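Long-range contacts in Cas13d (uncultured Ruminococcus sp, PDB 6IV9), which binds a CRISPR RNA and, through its two HEPN domains, directs the maturation of that RNA and the cleavage of target RNA: residues Lys275-His279 and Glu313-Thr317; Asp494-Ser499 and Arg558-Leu563; Leu752-Phe756 and Lys769-Tyr775; Gln857-Arg863 and Ile873-Leu879. The protein carries 2 engineered substitutions. All blocks are in the same frame, centred on the assembly; numbering follows the deposited sequence.

Contact 1 of 4, residues Lys275-His279 and Glu313-Thr317; sequences KRVYH and EYRDT
The imidazole of His279 is enclosed on both faces and gripped at its edge. One face takes Tyr314 CA, 4.0 Å from the ring centroid of His279, a CH-pi contact; the opposite face lies under Lys275 O, one turn back on its own helix. In return, His279 CD2 stands 3.5 Å above the middle of the Tyr314 ring, the two planes being 34° apart. This is a near-perpendicular crossing of helices 267-291 and 312-330, with segment axes 9.4 Å apart at an angle of -101°, and His279 is the residue wedged into it.

Both ring nitrogens are used. ND1 of His279 and OG1 of Thr317 share a nearly straight hydrogen bond of 2.7 Å, whose donor could be either. At the other end NE2 of His279 donates to Glu313 OE2 (2.8 Å), a His-carboxylate bond lying in the ring plane but reaching the carboxylate from above. Together they should stop the ring from flipping. Glu313 can do this because its CG sits between the backbone N and the carbonyl carbon (chi1 68°), which carries the extended chain across the imidazole edge. OE2 also accepts from Tyr219 N. The hydroxyls of Tyr278 and Tyr314 both bond to Asn217 O. The other carboxylate oxygen, Glu313 OE1, has Lys275 NZ at 3.7 Å, a long salt bridge.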
# COMPACT_ATOMS: atom_id res chain seq x y z
N LYS A 275 0.74 -22.20 -16.85
CA LYS A 275 1.07 -21.12 -17.79
C LYS A 275 0.64 -19.77 -17.20
O LYS A 275 1.40 -18.83 -17.28
CB LYS A 275 0.36 -21.41 -19.11
CG LYS A 275 0.65 -20.45 -20.25
CD LYS A 275 -0.06 -20.82 -21.51
CE LYS A 275 0.59 -20.24 -22.74
NZ LYS A 275 -0.02 -20.75 -23.98
N ARG A 276 -0.55 -19.71 -16.63
CA ARG A 276 -1.05 -18.46 -16.01
C ARG A 276 -0.14 -18.06 -14.84
O ARG A 276 0.19 -16.92 -14.76
CB ARG A 276 -2.49 -18.65 -15.52
CG ARG A 276 -3.51 -18.76 -16.64
CD ARG A 276 -4.91 -18.57 -16.15
NE ARG A 276 -5.30 -19.60 -15.22
CZ ARG A 276 -5.94 -20.71 -15.55
NH1 ARG A 276 -6.16 -21.00 -16.81
NH2 ARG A 276 -6.35 -21.52 -14.60
N VAL A 277 0.25 -19.01 -14.00
CA VAL A 277 1.14 -18.72 -12.86
C VAL A 277 2.49 -18.23 -13.38
O VAL A 277 3.00 -17.26 -12.88
CB VAL A 277 1.30 -19.93 -11.92
CG1 VAL A 277 2.31 -19.66 -10.83
CG2 VAL A 277 -0.02 -20.33 -11.32
N TYR A 278 3.00 -18.88 -14.42
CA TYR A 278 4.30 -18.47 -15.00
C TYR A 278 4.20 -17.02 -15.49
O TYR A 278 5.08 -16.25 -15.21
CB TYR A 278 4.64 -19.35 -16.20
CG TYR A 278 5.76 -18.80 -17.03
CD1 TYR A 278 7.03 -18.68 -16.50
CD2 TYR A 278 5.56 -18.37 -18.32
CE1 TYR A 278 8.07 -18.16 -17.24
CE2 TYR A 278 6.59 -17.85 -19.07
CZ TYR A 278 7.85 -17.74 -18.53
OH TYR A 278 8.88 -17.24 -19.24
N HIS A 279 3.12 -16.68 -16.18
CA HIS A 279 2.97 -15.31 -16.72
C HIS A 279 2.96 -14.30 -15.57
O HIS A 279 3.53 -13.24 -15.72
CB HIS A 279 1.69 -15.23 -17.54
CG HIS A 279 1.80 -15.92 -18.86
ND1 HIS A 279 0.71 -16.28 -19.59
CD2 HIS A 279 2.86 -16.31 -19.57
CE1 HIS A 279 1.11 -16.86 -20.68
NE2 HIS A 279 2.40 -16.89 -20.69
N GLU A 313 0.17 -14.08 -25.37
CA GLU A 313 -0.26 -15.09 -24.38
C GLU A 313 -0.29 -14.46 -22.98
O GLU A 313 -1.12 -14.81 -22.19
CB GLU A 313 0.57 -16.37 -24.48
CG GLU A 313 2.02 -16.23 -24.06
CD GLU A 313 2.77 -17.55 -24.00
OE1 GLU A 313 2.59 -18.33 -24.91
OE2 GLU A 313 3.49 -17.77 -23.06
N TYR A 314 0.63 -13.55 -22.70
CA TYR A 314 0.65 -12.87 -21.38
C TYR A 314 -0.62 -12.06 -21.20
O TYR A 314 -1.19 -12.08 -20.15
CB TYR A 314 1.86 -11.96 -21.28
CG TYR A 314 3.16 -12.65 -20.98
CD1 TYR A 314 3.91 -13.23 -21.99
CD2 TYR A 314 3.64 -12.74 -19.70
CE1 TYR A 314 5.10 -13.86 -21.72
CE2 TYR A 314 4.83 -13.36 -19.41
CZ TYR A 314 5.57 -13.93 -20.42
OH TYR A 314 6.74 -14.53 -20.12
N ARG A 315 -1.03 -11.36 -22.25
CA ARG A 315 -2.25 -10.53 -22.23
C ARG A 315 -3.48 -11.42 -22.03
O ARG A 315 -4.41 -10.98 -21.43
CB ARG A 315 -2.29 -9.55 -23.39
CG ARG A 315 -1.21 -8.48 -23.28
CD ARG A 315 -1.34 -7.37 -24.29
NE ARG A 315 -1.11 -7.83 -25.64
CZ ARG A 315 0.07 -8.14 -26.13
NH1 ARG A 315 1.15 -7.97 -25.41
NH2 ARG A 315 0.16 -8.63 -27.34
N ASP A 316 -3.44 -12.63 -22.56
CA ASP A 316 -4.57 -13.58 -22.38
C ASP A 316 -4.69 -13.92 -20.89
O ASP A 316 -5.79 -14.05 -20.42
CB ASP A 316 -4.37 -14.82 -23.25
CG ASP A 316 -4.64 -14.54 -24.71
OD1 ASP A 316 -5.28 -13.55 -25.01
OD2 ASP A 316 -4.19 -15.31 -25.52
N THR A 317 -3.57 -14.11 -20.22
CA THR A 317 -3.62 -14.41 -18.77
C THR A 317 -4.22 -13.22 -18.02
O THR A 317 -5.08 -13.44 -17.20
CB THR A 317 -2.25 -14.78 -18.22
OG1 THR A 317 -1.86 -16.04 -18.74
CG2 THR A 317 -2.22 -14.79 -16.71

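Contact 2 of 4, residues Asp494-Ser499 and Arg558-Leu563; sequences DLLYFS and RITNEL
Glu562 puts its carboxylate against the N-terminus of helix 497-505, where Leu496 is the N-cap residue, so a side chain from helix 556-570 holds the start of another helix. OE1 of Glu562 takes two donors: the backbone N of Leu496 at 2.8 Å, almost straight at 174° and on the syn side, and Ser499 OG, which donates at 2.7 Å to the anti lone pair of that same Glu562 OE1. One oxygen thus answers both the N-cap amide and the hydroxyl of Ser499 in the turn that follows.

OE2 of Glu562 is satisfied from its own helix. Arg558, one turn earlier, has an extended chain with CG anti to the backbone N (chi1 180°), and its NE forms a salt bridge of 2.8 Å to Glu562 OE2. The same guanidinium sends NH2 to Asp494 O (3.0 Å), meeting that oxygen from above the carbonyl plane. Asp494 O and Glu562 OE2 are two acceptors only 3.1 Å apart, and the arginine bonded to both probably offsets their repulsion. The carboxylate of Asp494 turns back to Asn491 N instead. Were Glu562 cut back to an alanine, Leu496 N and Ser499 OG would probably be left without their acceptor and Arg558 NE without its charge partner.

Apolar cover comes from Ile559, which also packs on Phe525 of helix 511-535, and from Leu496, whose two methyls divide the work: CD1 touches Ile559 CG1 at 3.7 Å, while CD2 sits over the centre of the Arg558 guanidinium, 3.5 Å from its CZ.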
# COMPACT_ATOMS: atom_id res chain seq x y z
N ASP A 494 -12.88 -3.35 -21.36
CA ASP A 494 -12.98 -1.89 -21.11
C ASP A 494 -11.71 -1.34 -20.46
O ASP A 494 -11.61 -0.14 -20.37
CB ASP A 494 -14.11 -1.54 -20.15
CG ASP A 494 -15.50 -1.85 -20.66
OD1 ASP A 494 -15.68 -1.89 -21.88
OD2 ASP A 494 -16.40 -2.04 -19.83
N LEU A 495 -10.79 -2.21 -20.03
CA LEU A 495 -9.60 -1.73 -19.29
C LEU A 495 -8.31 -1.85 -20.11
O LEU A 495 -8.22 -2.73 -20.92
CB LEU A 495 -9.44 -2.58 -18.02
CG LEU A 495 -10.67 -2.71 -17.13
CD1 LEU A 495 -10.37 -3.54 -15.90
CD2 LEU A 495 -11.22 -1.36 -16.74
N LEU A 496 -7.36 -0.96 -19.86
CA LEU A 496 -6.03 -1.04 -20.51
C LEU A 496 -5.26 -2.21 -19.89
O LEU A 496 -5.56 -2.58 -18.79
CB LEU A 496 -5.26 0.26 -20.26
CG LEU A 496 -5.90 1.51 -20.83
CD1 LEU A 496 -5.08 2.74 -20.49
CD2 LEU A 496 -6.08 1.39 -22.32
N TYR A 497 -4.27 -2.72 -20.61
CA TYR A 497 -3.43 -3.84 -20.11
C TYR A 497 -2.65 -3.39 -18.87
O TYR A 497 -2.44 -4.18 -17.98
CB TYR A 497 -2.67 -4.51 -21.25
CG TYR A 497 -3.59 -5.43 -22.00
CD1 TYR A 497 -4.01 -6.61 -21.44
CD2 TYR A 497 -4.14 -5.06 -23.21
CE1 TYR A 497 -4.90 -7.45 -22.08
CE2 TYR A 497 -5.02 -5.88 -23.87
CZ TYR A 497 -5.41 -7.08 -23.31
OH TYR A 497 -6.29 -7.88 -23.95
N PHE A 498 -2.25 -2.13 -18.84
CA PHE A 498 -1.49 -1.66 -17.66
C PHE A 498 -2.36 -1.80 -16.41
O PHE A 498 -1.86 -2.27 -15.42
CB PHE A 498 -0.98 -0.23 -17.86
CG PHE A 498 -0.16 0.25 -16.70
CD1 PHE A 498 1.20 0.02 -16.65
CD2 PHE A 498 -0.76 0.88 -15.62
CE1 PHE A 498 1.94 0.43 -15.56
CE2 PHE A 498 -0.01 1.30 -14.54
CZ PHE A 498 1.34 1.06 -14.51
N SER A 499 -3.63 -1.42 -16.50
CA SER A 499 -4.60 -1.52 -15.38
C SER A 499 -4.79 -2.98 -15.00
O SER A 499 -4.80 -3.28 -13.84
CB SER A 499 -5.91 -0.90 -15.76
OG SER A 499 -5.73 0.41 -16.20
N ARG A 558 -7.69 8.03 -18.08
CA ARG A 558 -8.31 6.70 -18.18
C ARG A 558 -7.67 5.78 -17.13
O ARG A 558 -8.39 5.10 -16.46
CB ARG A 558 -8.04 6.16 -19.58
CG ARG A 558 -8.63 4.79 -19.81
CD ARG A 558 -8.60 4.37 -21.25
NE ARG A 558 -9.29 3.12 -21.35
CZ ARG A 558 -9.38 2.41 -22.44
NH1 ARG A 558 -9.04 2.95 -23.59
NH2 ARG A 558 -9.82 1.18 -22.39
N ILE A 559 -6.35 5.82 -17.00
CA ILE A 559 -5.68 4.93 -16.01
C ILE A 559 -6.16 5.28 -14.59
O ILE A 559 -6.46 4.38 -13.85
CB ILE A 559 -4.16 5.01 -16.15
CG1 ILE A 559 -3.69 4.51 -17.51
CG2 ILE A 559 -3.48 4.28 -15.02
CD1 ILE A 559 -2.29 4.90 -17.87
N THR A 560 -6.28 6.56 -14.28
CA THR A 560 -6.74 6.94 -12.92
C THR A 560 -8.12 6.34 -12.67
O THR A 560 -8.33 5.79 -11.62
CB THR A 560 -6.86 8.46 -12.81
OG1 THR A 560 -5.60 9.06 -13.07
CG2 THR A 560 -7.32 8.91 -11.45
N ASN A 561 -9.02 6.45 -13.63
CA ASN A 561 -10.40 5.92 -13.48
C ASN A 561 -10.40 4.40 -13.37
O ASN A 561 -11.09 3.88 -12.53
CB ASN A 561 -11.28 6.37 -14.64
CG ASN A 561 -11.45 7.87 -14.71
OD1 ASN A 561 -11.28 8.56 -13.73
ND2 ASN A 561 -11.77 8.38 -15.88
N GLU A 562 -9.65 3.72 -14.22
CA GLU A 562 -9.58 2.23 -14.22
C GLU A 562 -8.96 1.70 -12.92
O GLU A 562 -9.44 0.73 -12.39
CB GLU A 562 -8.79 1.76 -15.42
CG GLU A 562 -9.43 2.22 -16.70
CD GLU A 562 -8.86 1.60 -17.96
OE1 GLU A 562 -7.79 1.03 -17.90
OE2 GLU A 562 -9.53 1.71 -18.98
N LEU A 563 -7.92 2.36 -12.46
CA LEU A 563 -7.22 1.93 -11.23
C LEU A 563 -8.18 2.05 -10.04
O LEU A 563 -8.11 1.26 -9.15
CB LEU A 563 -5.98 2.80 -11.06
CG LEU A 563 -4.64 2.14 -11.36
CD1 LEU A 563 -4.71 0.93 -12.24
CD2 LEU A 563 -3.59 3.11 -11.80

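Contact 3 of 4, residues Leu752-Phe756 and Lys769-Tyr775; sequences LERDF and KNLKNDY
Phe756 and Leu771 run antiparallel alongside one another, and the leucine comes over the ring face: Leu771 CB lies 4.0 Å from the centroid of the Phe756 ring, only 12° off the normal. A chi1 of 174°, which swings CG away from the backbone N, aims the Phe756 ring at the 769-775 segment, where CZ meets Lys769 O in the ring plane at 3.6 Å. That oxygen also accepts from Lys760 NZ. The CD2 branch of Leu771 lies transversely to Glu753, 3.9 Å from Glu753 CA.

The chain here leaves the long helix 713-760 and returns along its flank; a 3-10 turn through 771-773 presents Leu771 to the helix, and the side chain of Asp774 then caps a backbone N at the turn into helix 777-788. Losing the ring of Phe756 to an alanine is likely to open a gap beneath Leu771 CB.

One turn back, Leu752 points CD2 at the edge of the Tyr775 ring, 3.7 Å from Tyr775 CD1. Glu753 OE2 meets Lys772 NZ in a salt bridge with a weak hydrogen bond of 3.2 Å, while OE1 takes the backbone N of His293. The lysine ammonium also bonds weakly to Tyr775 OH.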
# COMPACT_ATOMS: atom_id res chain seq x y z
N LEU A 752 18.63 5.49 -4.51
CA LEU A 752 20.10 5.59 -4.64
C LEU A 752 20.52 5.04 -6.00
O LEU A 752 21.27 5.68 -6.67
CB LEU A 752 20.75 4.78 -3.52
CG LEU A 752 22.25 4.58 -3.64
CD1 LEU A 752 22.98 5.90 -3.67
CD2 LEU A 752 22.78 3.71 -2.51
N GLU A 753 20.01 3.87 -6.40
CA GLU A 753 20.38 3.32 -7.72
C GLU A 753 19.90 4.28 -8.83
O GLU A 753 20.65 4.55 -9.74
CB GLU A 753 19.73 1.96 -7.92
CG GLU A 753 20.18 0.90 -6.95
CD GLU A 753 19.68 -0.49 -7.31
OE1 GLU A 753 18.88 -0.59 -8.22
OE2 GLU A 753 20.08 -1.44 -6.69
N ARG A 754 18.68 4.76 -8.72
CA ARG A 754 18.11 5.68 -9.73
C ARG A 754 18.92 6.98 -9.78
O ARG A 754 19.27 7.41 -10.85
CB ARG A 754 16.68 5.99 -9.31
CG ARG A 754 15.99 7.10 -10.08
CD ARG A 754 14.80 7.66 -9.34
NE ARG A 754 15.18 8.60 -8.32
CZ ARG A 754 14.38 9.06 -7.39
NH1 ARG A 754 13.13 8.68 -7.36
NH2 ARG A 754 14.83 9.91 -6.49
N ASP A 755 19.18 7.57 -8.63
CA ASP A 755 19.92 8.86 -8.51
C ASP A 755 21.36 8.69 -9.00
O ASP A 755 21.84 9.56 -9.68
CB ASP A 755 19.77 9.44 -7.10
CG ASP A 755 18.33 9.80 -6.74
OD1 ASP A 755 17.54 9.99 -7.63
OD2 ASP A 755 18.05 9.89 -5.57
N PHE A 756 21.99 7.57 -8.68
CA PHE A 756 23.38 7.34 -9.13
C PHE A 756 23.39 7.32 -10.66
O PHE A 756 24.24 7.94 -11.25
CB PHE A 756 23.93 6.03 -8.58
CG PHE A 756 25.29 5.67 -9.13
CD1 PHE A 756 26.44 6.20 -8.59
CD2 PHE A 756 25.41 4.83 -10.22
CE1 PHE A 756 27.68 5.86 -9.09
CE2 PHE A 756 26.65 4.50 -10.73
CZ PHE A 756 27.78 5.02 -10.16
N LYS A 769 32.81 4.76 -12.23
CA LYS A 769 32.33 4.08 -11.00
C LYS A 769 31.18 3.10 -11.23
O LYS A 769 30.33 3.37 -12.04
CB LYS A 769 31.94 5.14 -9.97
CG LYS A 769 32.98 6.20 -9.71
CD LYS A 769 34.28 5.62 -9.24
CE LYS A 769 35.28 6.66 -8.80
NZ LYS A 769 36.17 6.13 -7.75
N ASN A 770 31.20 2.00 -10.48
CA ASN A 770 30.13 0.97 -10.43
C ASN A 770 29.55 1.08 -9.02
O ASN A 770 30.30 0.92 -8.08
CB ASN A 770 30.66 -0.43 -10.76
CG ASN A 770 29.69 -1.56 -10.49
OD1 ASN A 770 29.74 -2.19 -9.44
ND2 ASN A 770 28.81 -1.85 -11.42
N LEU A 771 28.26 1.32 -8.89
CA LEU A 771 27.68 1.60 -7.55
C LEU A 771 27.88 0.44 -6.57
O LEU A 771 28.28 0.69 -5.46
CB LEU A 771 26.19 1.89 -7.73
CG LEU A 771 25.43 2.12 -6.43
CD1 LEU A 771 25.95 3.35 -5.72
CD2 LEU A 771 23.95 2.26 -6.71
N LYS A 772 27.67 -0.79 -7.03
CA LYS A 772 27.75 -1.98 -6.15
C LYS A 772 29.16 -2.18 -5.57
O LYS A 772 29.25 -2.82 -4.55
CB LYS A 772 27.13 -3.20 -6.82
CG LYS A 772 25.69 -3.00 -7.26
CD LYS A 772 24.87 -4.28 -7.36
CE LYS A 772 23.41 -4.05 -7.73
NZ LYS A 772 22.98 -2.67 -7.42
N ASN A 773 30.19 -1.64 -6.21
CA ASN A 773 31.58 -1.76 -5.67
C ASN A 773 31.65 -1.01 -4.34
O ASN A 773 32.40 -1.42 -3.49
CB ASN A 773 32.62 -1.23 -6.66
CG ASN A 773 32.79 -2.11 -7.87
OD1 ASN A 773 32.40 -3.27 -7.87
ND2 ASN A 773 33.38 -1.58 -8.93
N ASP A 774 30.97 0.12 -4.25
CA ASP A 774 30.92 0.91 -3.01
C ASP A 774 29.65 1.76 -3.06
O ASP A 774 29.66 2.76 -3.74
CB ASP A 774 32.16 1.78 -2.84
CG ASP A 774 32.27 2.43 -1.48
OD1 ASP A 774 31.31 2.36 -0.74
OD2 ASP A 774 33.30 3.00 -1.18
N TYR A 775 28.65 1.39 -2.26
CA TYR A 775 27.34 2.10 -2.24
C TYR A 775 27.50 3.55 -1.77
O TYR A 775 26.68 4.35 -2.11
CB TYR A 775 26.34 1.31 -1.41
CG TYR A 775 25.64 0.22 -2.16
CD1 TYR A 775 24.54 0.48 -2.94
CD2 TYR A 775 26.09 -1.08 -2.09
CE1 TYR A 775 23.90 -0.53 -3.63
CE2 TYR A 775 25.46 -2.10 -2.78
CZ TYR A 775 24.35 -1.83 -3.55
OH TYR A 775 23.73 -2.82 -4.22

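Contact 4 of 4, residues Gln857-Arg863 and Ile873-Leu879; sequences QRCITKR and IKYEDDL
Glu876 and Arg863 form the polar end of this contact, with NH2 of the arginine 2.7 Å from Glu876 OE1. The bond meets the carboxylate on its syn side, the guanidinium and carboxylate planes being 61° apart; Arg863 is poorly ordered, so this salt bridge is probably mobile. Further in, Leu879 fits its methyls against the last turns of the helix: CD1 lies 3.6 Å from Gln857 OE1, and CD2 3.7 Å from Gln857 CB. At the other side, Ile873 CD1 touches Ile860 CG2 at 3.7 Å. Thr861 stands among these groups, its CG2 turned toward Ile873 and Glu876.

The rotation of Thr861 is fixed by OG1, which sits between the backbone N and the carbonyl carbon (chi1 60°) and bonds to Gln857 O at 2.9 Å; the backbone N of Thr861 reaches the same oxygen from the opposite face. A type I turn from Ile873 to Glu876 brings the chain into helix 876-882. In the second shell, Thr886 N donates to Gln857 OE1.

The pair thus joins the C-terminal end of helix 848-861 to helix 876-882, with Phe889 of helix 887-893 packing on Gln857 and Thr861, and helix 816-827 lying against Ile860 and Ile873.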
# COMPACT_ATOMS: atom_id res chain seq x y z
N GLN A 857 21.42 -5.04 12.56
CA GLN A 857 22.84 -4.94 12.99
C GLN A 857 23.38 -6.33 13.33
O GLN A 857 24.50 -6.61 13.03
CB GLN A 857 22.97 -3.88 14.08
CG GLN A 857 22.74 -2.49 13.55
CD GLN A 857 22.71 -1.39 14.58
OE1 GLN A 857 23.08 -1.57 15.72
NE2 GLN A 857 22.27 -0.22 14.15
N ARG A 858 22.57 -7.17 13.97
CA ARG A 858 23.02 -8.54 14.28
C ARG A 858 23.26 -9.30 12.97
O ARG A 858 24.21 -10.03 12.90
CB ARG A 858 21.99 -9.25 15.16
CG ARG A 858 21.96 -8.72 16.58
CD ARG A 858 23.23 -9.00 17.35
NE ARG A 858 23.61 -10.39 17.28
CZ ARG A 858 23.19 -11.32 18.11
NH1 ARG A 858 22.35 -11.02 19.09
NH2 ARG A 858 23.59 -12.56 17.96
N CYS A 859 22.38 -9.14 11.99
CA CYS A 859 22.55 -9.82 10.69
C CYS A 859 23.81 -9.31 10.00
O CYS A 859 24.50 -10.10 9.40
CB CYS A 859 21.37 -9.56 9.77
SG CYS A 859 19.80 -10.28 10.30
N ILE A 860 24.05 -8.02 10.03
CA ILE A 860 25.24 -7.43 9.34
C ILE A 860 26.54 -7.92 9.98
O ILE A 860 27.47 -8.17 9.25
CB ILE A 860 25.18 -5.90 9.34
CG1 ILE A 860 23.97 -5.36 8.59
CG2 ILE A 860 26.47 -5.31 8.81
CD1 ILE A 860 24.12 -5.38 7.12
N THR A 861 26.58 -7.98 11.30
CA THR A 861 27.82 -8.33 12.03
C THR A 861 28.01 -9.84 12.19
O THR A 861 29.03 -10.22 12.70
CB THR A 861 27.86 -7.63 13.38
OG1 THR A 861 26.73 -8.07 14.13
CG2 THR A 861 27.87 -6.13 13.25
N LYS A 862 27.05 -10.65 11.80
CA LYS A 862 27.20 -12.11 11.93
C LYS A 862 28.45 -12.54 11.17
O LYS A 862 28.60 -12.18 10.01
CB LYS A 862 25.96 -12.80 11.39
CG LYS A 862 25.90 -14.30 11.63
CD LYS A 862 25.00 -14.99 10.67
CE LYS A 862 24.94 -16.48 10.93
NZ LYS A 862 25.47 -16.83 12.27
N ARG A 863 29.33 -13.31 11.83
CA ARG A 863 30.58 -13.81 11.20
C ARG A 863 30.29 -15.14 10.50
O ARG A 863 30.05 -16.14 11.20
CB ARG A 863 31.68 -13.97 12.25
CG ARG A 863 32.93 -13.15 11.98
CD ARG A 863 32.83 -11.74 12.54
NE ARG A 863 32.72 -11.74 14.00
CZ ARG A 863 33.75 -11.68 14.83
NH1 ARG A 863 34.96 -12.01 14.41
NH2 ARG A 863 33.57 -11.30 16.08
N ILE A 873 33.43 -5.69 12.26
CA ILE A 873 32.99 -4.27 12.25
C ILE A 873 33.25 -3.72 13.65
O ILE A 873 32.97 -4.42 14.59
CB ILE A 873 31.51 -4.18 11.82
CG1 ILE A 873 31.33 -4.66 10.38
CG2 ILE A 873 30.95 -2.79 12.00
CD1 ILE A 873 29.92 -5.00 10.02
N LYS A 874 33.65 -2.46 13.77
CA LYS A 874 33.98 -1.83 15.08
C LYS A 874 32.78 -1.71 16.03
O LYS A 874 33.01 -1.52 17.20
CB LYS A 874 34.62 -0.46 14.88
CG LYS A 874 33.78 0.60 14.20
CD LYS A 874 34.46 1.94 14.18
CE LYS A 874 33.80 2.93 13.25
NZ LYS A 874 34.59 4.18 13.12
N TYR A 875 31.55 -1.76 15.53
CA TYR A 875 30.34 -1.64 16.37
C TYR A 875 29.92 -3.00 16.94
O TYR A 875 29.10 -3.01 17.83
CB TYR A 875 29.23 -1.06 15.49
CG TYR A 875 29.51 0.33 15.00
CD1 TYR A 875 29.50 1.40 15.87
CD2 TYR A 875 29.79 0.58 13.68
CE1 TYR A 875 29.77 2.68 15.45
CE2 TYR A 875 30.06 1.86 13.23
CZ TYR A 875 30.05 2.91 14.12
OH TYR A 875 30.31 4.17 13.71
N GLU A 876 30.48 -4.10 16.44
CA GLU A 876 30.04 -5.45 16.89
C GLU A 876 30.12 -5.64 18.41
O GLU A 876 29.15 -6.07 18.99
CB GLU A 876 30.79 -6.57 16.16
CG GLU A 876 30.26 -7.94 16.47
CD GLU A 876 31.00 -9.13 15.87
OE1 GLU A 876 31.26 -10.08 16.59
OE2 GLU A 876 31.28 -9.10 14.69
N ASP A 877 31.26 -5.34 19.01
CA ASP A 877 31.42 -5.62 20.46
C ASP A 877 30.34 -4.93 21.30
O ASP A 877 29.74 -5.59 22.11
CB ASP A 877 32.83 -5.32 20.95
CG ASP A 877 33.85 -6.31 20.43
OD1 ASP A 877 35.02 -5.99 20.47
OD2 ASP A 877 33.46 -7.39 19.98
N ASP A 878 30.15 -3.63 21.12
CA ASP A 878 29.14 -2.91 21.93
C ASP A 878 27.72 -3.42 21.63
O ASP A 878 26.92 -3.50 22.54
CB ASP A 878 29.26 -1.41 21.74
CG ASP A 878 30.43 -0.84 22.51
OD1 ASP A 878 30.83 -1.47 23.49
OD2 ASP A 878 30.91 0.21 22.12
N LEU A 879 27.44 -3.71 20.38
CA LEU A 879 26.08 -4.20 20.02
C LEU A 879 25.82 -5.51 20.77
O LEU A 879 24.76 -5.66 21.31
CB LEU A 879 26.07 -4.43 18.51
CG LEU A 879 24.86 -5.17 17.97
CD1 LEU A 879 23.63 -4.29 18.02
CD2 LEU A 879 25.13 -5.64 16.57

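Contacts 1 and 2 are neighbours: Arg315 CB packs on Tyr497 CE1 at 3.6 Å. Contact 2 is buried and lies nearer the centre of the chain; contact 1 is only partly buried. Each turns on a glutamate that accepts hydrogen bonds, one from a histidine between crossing helices, the other from a helix start. Contacts 3 and 4 lie farther out, yet most of their touching residues are buried. Both fold a later segment back onto a helix and rest against helix 816-827; contact 3 packs leucines on aromatic rings, contact 4 leucine and isoleucine methyls on aliphatic neighbours. The salt bridge is weakly hydrogen-bonded in contact 3 and involves a poorly ordered arginine in contact 4.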